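Local structure of phosphatase (1NF2) at residues F7-T12 and V37-G42; L227-E232 and I244-N249. The protein probably acts as a magnesium-dependent phosphatase of the haloacid dehalogenase (HAD) family, with a separate domain thought to bind the substrate. One frame throughout, in Å; residues are numbered along the deposited sequence.

Contact 1 of 2, residues F7-T12 and V37-G42; sequences FDLDGT and VVFASG. With MG (magnesium ion), chain F; SO4 (sulfate ion), chain D.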
# COMPACT_ATOMS: atom_id res chain seq x y z
N PHE A 7 -0.91 -7.90 -8.25
CA PHE A 7 -0.36 -6.71 -8.90
C PHE A 7 -0.21 -5.50 -7.99
O PHE A 7 -1.15 -5.10 -7.31
CB PHE A 7 -1.29 -6.26 -10.05
CG PHE A 7 -1.63 -7.34 -11.04
CD1 PHE A 7 -0.76 -7.66 -12.07
CD2 PHE A 7 -2.86 -8.00 -10.96
CE1 PHE A 7 -1.11 -8.63 -13.03
CE2 PHE A 7 -3.21 -8.97 -11.91
CZ PHE A 7 -2.33 -9.28 -12.94
N ASP A 8 0.98 -4.90 -7.97
CA ASP A 8 1.16 -3.68 -7.20
C ASP A 8 0.51 -2.67 -8.16
O ASP A 8 0.39 -2.95 -9.36
CB ASP A 8 2.65 -3.36 -7.02
CG ASP A 8 2.89 -2.13 -6.13
OD1 ASP A 8 4.07 -1.82 -5.86
OD2 ASP A 8 1.92 -1.49 -5.70
N LEU A 9 0.09 -1.52 -7.64
CA LEU A 9 -0.53 -0.49 -8.48
C LEU A 9 0.51 0.47 -9.02
O LEU A 9 0.93 0.35 -10.18
CB LEU A 9 -1.60 0.27 -7.69
CG LEU A 9 -3.07 -0.04 -8.00
CD1 LEU A 9 -3.26 -1.53 -8.19
CD2 LEU A 9 -3.95 0.47 -6.88
N ASP A 10 0.94 1.42 -8.19
CA ASP A 10 1.95 2.40 -8.60
C ASP A 10 3.20 1.73 -9.17
O ASP A 10 3.63 0.69 -8.67
CB ASP A 10 2.33 3.30 -7.41
CG ASP A 10 1.21 4.25 -7.01
OD1 ASP A 10 1.09 5.33 -7.63
OD2 ASP A 10 0.43 3.91 -6.10
N GLY A 11 3.76 2.34 -10.22
CA GLY A 11 4.95 1.81 -10.86
C GLY A 11 4.82 0.43 -11.47
O GLY A 11 5.80 -0.12 -11.98
N THR A 12 3.61 -0.13 -11.45
CA THR A 12 3.37 -1.49 -11.94
C THR A 12 2.17 -1.57 -12.90
O THR A 12 2.35 -1.52 -14.11
CB THR A 12 3.16 -2.42 -10.73
OG1 THR A 12 4.29 -2.30 -9.86
CG2 THR A 12 3.00 -3.88 -11.16
N VAL A 37 -7.70 -12.46 -8.87
CA VAL A 37 -6.86 -11.29 -9.08
C VAL A 37 -6.73 -10.52 -7.76
O VAL A 37 -7.72 -10.30 -7.06
CB VAL A 37 -7.47 -10.38 -10.17
CG1 VAL A 37 -6.67 -9.10 -10.29
CG2 VAL A 37 -7.47 -11.13 -11.49
N VAL A 38 -5.50 -10.13 -7.41
CA VAL A 38 -5.22 -9.40 -6.17
C VAL A 38 -4.45 -8.09 -6.39
O VAL A 38 -3.45 -8.06 -7.10
CB VAL A 38 -4.40 -10.27 -5.18
CG1 VAL A 38 -4.14 -9.52 -3.87
CG2 VAL A 38 -5.13 -11.58 -4.91
N PHE A 39 -4.93 -7.01 -5.79
CA PHE A 39 -4.28 -5.71 -5.90
C PHE A 39 -3.62 -5.40 -4.55
O PHE A 39 -4.25 -5.50 -3.50
CB PHE A 39 -5.31 -4.63 -6.24
CG PHE A 39 -5.91 -4.78 -7.62
CD1 PHE A 39 -6.89 -5.73 -7.87
CD2 PHE A 39 -5.47 -3.98 -8.67
CE1 PHE A 39 -7.42 -5.88 -9.15
CE2 PHE A 39 -6.00 -4.14 -9.95
CZ PHE A 39 -6.97 -5.08 -10.19
N ALA A 40 -2.35 -5.02 -4.59
CA ALA A 40 -1.61 -4.72 -3.36
C ALA A 40 -0.97 -3.35 -3.48
O ALA A 40 -0.07 -3.14 -4.29
CB ALA A 40 -0.55 -5.78 -3.12
N SER A 41 -1.41 -2.42 -2.64
CA SER A 41 -0.90 -1.06 -2.69
C SER A 41 -0.53 -0.46 -1.34
O SER A 41 -0.92 -0.97 -0.29
CB SER A 41 -1.94 -0.15 -3.36
OG SER A 41 -1.47 1.18 -3.44
N GLY A 42 0.21 0.65 -1.38
CA GLY A 42 0.58 1.34 -0.17
C GLY A 42 -0.45 2.42 0.10
O GLY A 42 -0.47 3.03 1.17
MG MG F . 4.89 0.48 -6.38
S SO4 D . 3.62 1.38 -3.17
O1 SO4 D . 2.30 0.85 -3.52
O2 SO4 D . 3.46 2.34 -2.06
O3 SO4 D . 4.48 0.26 -2.76
O4 SO4 D . 4.22 2.10 -4.30
O HOH W 1 0.45 1.30 -5.28

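Contact 2 of 2, residues L227-E232 and I244-N249; sequences LRVAME and IVTLTN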
# COMPACT_ATOMS: atom_id res chain seq x y z
N LEU A 227 6.02 -17.37 -9.11
CA LEU A 227 6.63 -16.69 -10.26
C LEU A 227 6.81 -15.20 -9.93
O LEU A 227 5.88 -14.57 -9.45
CB LEU A 227 5.75 -16.84 -11.51
CG LEU A 227 6.31 -16.19 -12.80
CD1 LEU A 227 7.65 -16.81 -13.14
CD2 LEU A 227 5.32 -16.39 -13.95
N ARG A 228 8.00 -14.66 -10.19
CA ARG A 228 8.28 -13.26 -9.86
C ARG A 228 8.62 -12.36 -11.06
O ARG A 228 9.62 -12.57 -11.75
CB ARG A 228 9.40 -13.19 -8.82
CG ARG A 228 9.09 -14.01 -7.57
CD ARG A 228 10.23 -13.98 -6.57
NE ARG A 228 11.38 -14.74 -7.02
CZ ARG A 228 11.45 -16.07 -7.01
NH1 ARG A 228 10.42 -16.78 -6.56
NH2 ARG A 228 12.54 -16.68 -7.46
N VAL A 229 7.81 -11.34 -11.28
CA VAL A 229 8.00 -10.42 -12.40
C VAL A 229 8.31 -9.00 -11.94
O VAL A 229 7.52 -8.39 -11.21
CB VAL A 229 6.72 -10.35 -13.30
CG1 VAL A 229 7.03 -9.54 -14.56
CG2 VAL A 229 6.25 -11.76 -13.66
N ALA A 230 9.46 -8.49 -12.36
CA ALA A 230 9.88 -7.14 -12.01
C ALA A 230 9.59 -6.23 -13.20
O ALA A 230 9.78 -6.62 -14.35
CB ALA A 230 11.37 -7.11 -11.71
N MET A 231 9.13 -5.02 -12.92
CA MET A 231 8.85 -4.06 -13.98
C MET A 231 10.22 -3.58 -14.46
O MET A 231 11.19 -3.63 -13.70
CB MET A 231 8.02 -2.89 -13.44
CG MET A 231 6.63 -3.30 -12.94
SD MET A 231 5.76 -4.43 -14.10
CE MET A 231 4.39 -4.09 -13.95
N GLU A 232 10.32 -3.14 -15.71
CA GLU A 232 11.61 -2.65 -16.20
C GLU A 232 12.06 -1.41 -15.40
O GLU A 232 13.25 -1.14 -15.29
CB GLU A 232 11.53 -2.29 -17.68
CG GLU A 232 12.86 -1.75 -18.21
CD GLU A 232 12.87 -1.45 -19.70
OE1 GLU A 232 13.85 -0.80 -20.16
OE2 GLU A 232 11.93 -1.86 -20.43
N ILE A 244 11.57 -12.83 -14.16
CA ILE A 244 11.47 -12.18 -15.46
C ILE A 244 11.32 -10.67 -15.26
O ILE A 244 10.65 -10.23 -14.34
CB ILE A 244 10.20 -12.65 -16.23
CG1 ILE A 244 10.15 -14.18 -16.30
CG2 ILE A 244 10.19 -12.04 -17.63
CD1 ILE A 244 11.26 -14.80 -17.11
N VAL A 245 11.95 -9.89 -16.13
CA VAL A 245 11.82 -8.44 -16.07
C VAL A 245 11.10 -8.04 -17.36
O VAL A 245 11.64 -8.12 -18.46
CB VAL A 245 13.19 -7.74 -15.95
CG1 VAL A 245 14.19 -8.43 -16.83
CG2 VAL A 245 13.07 -6.26 -16.33
N THR A 246 9.85 -7.63 -17.21
CA THR A 246 9.02 -7.26 -18.33
C THR A 246 9.27 -5.81 -18.73
O THR A 246 10.31 -5.23 -18.39
CB THR A 246 7.53 -7.47 -17.96
OG1 THR A 246 6.70 -7.23 -19.11
CG2 THR A 246 7.11 -6.55 -16.80
N LEU A 247 8.34 -5.24 -19.48
CA LEU A 247 8.46 -3.87 -19.92
C LEU A 247 8.15 -2.91 -18.78
O LEU A 247 7.91 -3.32 -17.64
CB LEU A 247 7.50 -3.59 -21.08
CG LEU A 247 7.69 -4.44 -22.34
CD1 LEU A 247 6.67 -4.02 -23.39
CD2 LEU A 247 9.11 -4.28 -22.87
N THR A 248 8.16 -1.63 -19.11
CA THR A 248 7.89 -0.57 -18.16
C THR A 248 6.40 -0.46 -17.85
O THR A 248 5.56 -0.99 -18.58
CB THR A 248 8.45 0.75 -18.75
OG1 THR A 248 9.49 1.25 -17.90
CG2 THR A 248 7.37 1.76 -18.94
N ASN A 249 6.06 0.23 -16.76
CA ASN A 249 4.66 0.40 -16.39
C ASN A 249 3.96 1.43 -17.28
O ASN A 249 2.74 1.52 -17.30
CB ASN A 249 4.54 0.82 -14.91
CG ASN A 249 5.11 2.21 -14.64
OD1 ASN A 249 4.47 3.03 -13.97
ND2 ASN A 249 6.31 2.46 -15.14

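Contact 1 of 2, residues F7-T12 and V37-G42
Phe7 and Phe39 pair in parallel register where strand 4-8 runs beside strand 36-40: Phe7 N donates to Val38 O at 2.8 Å, and Phe7 O receives Ala40 N at 3.0 Å. Side chains then sort to the two faces of the sheet. On the face of Phe7 and Phe39, contacts are apolar and made at ring edges. Val37 CG1 lies close to the plane of the Phe7 ring, 3.8 Å from CE2, while Leu9 CD1 meets the Phe39 ring at CD2, also in its plane. Helix 22-31 lies against Phe7 and Val37, helix 45-55 against Leu9 and Phe39. On the other face, that of Asp8 and Ala40, the chemistry turns polar. With CG anti to the backbone N (chi1 -176°), Asp8 turns its carboxylate toward the metal and Ala40 O: OD1 binds the magnesium ion at 2.5 Å, and OD2 comes to 2.9 Å from Ala40 O. Both of these oxygens are acceptors; Lys191 probably offsets this, with a salt bridge to OD2 and a weak hydrogen bond to Ala40 O. One water joins Asp10 N, Asp10 OD2, Ser41 OG and a sulfate oxygen; Arg43 forms a salt bridge with Asp10 OD2 and, through its backbone N, a hydrogen bond with Ser41 OG. Asp8 and Asp10 are the aspartates of the HAD DxD motif, forming the magnesium site with Asp214; the sulfate, bound by Gly42 N and Lys191, probably marks where a substrate phosphate would sit.

Contact 2 of 2, residues L227-E232 and I244-N249
Ile244 meets Arg228 and Ala230 at the start of the pairing: its N donates to Arg228 O at 3.1 Å, and its O accepts Ala230 N at 2.9 Å. Ile244 and Glu232, both otherwise exposed, have the most surface buried by the partner segment, with Thr246 next. The Ile244 side chain shares a sheet face with Val229, but its tip turns outward from segment 227-232. Thr246 carries the apolar work. Its OG1 is anti to the backbone N (chi1 -175°), which sends the hydroxyl to Gly253 O and puts the methyl CG2 between N and the carbonyl carbon; there CG2 lies 3.7 Å from Val229 CG1, crossing it at a slant, and 3.7 Å from Met231 SD, whose side chain runs alongside. Strand 227-230, helix 236-241 and strand 244-245 form a beta-alpha-beta unit at the margin of the Rossmann-like HAD core, strand 244-245 being the outermost on this side. Thr246 N still bonds to Ala230 O at 3.0 Å, but beyond it the ladder changes character. Glu232 N reaches Leu247 O at 3.1 Å with a nearly straight N-H (175°), although the donor stands above the carbonyl plane, 64° out of it. Glu232 CB rests 3.3 Å from Thr246 O, and the rest of its chain, fully extended, carries OE2 alongside the backbone of Leu247 and Thr248, 4.0 Å from Thr248 N.

Contact 1 lies in the buried middle of the eight-stranded sheet and contact 2 at one margin, their centres about 13 Å apart; strand 209-213 separates strand 4-8 from strand 227-230. Both are parallel pairings; what follows the strands differs. In contact 1 the strand end, the start of helix 9-13 and the loop after strand 36-40 gather carboxylates, a metal and an anion; contact 2 offers mainly backbone bonds and aliphatic packing, with exposed residues such as Ile244 and Glu232. The two touch near the metal site, where Gly11 O lies 3.4 Å from Met231 CG. Met231 also approaches the magnesium ligand Asp214, making contact 2 a neighbour of the site.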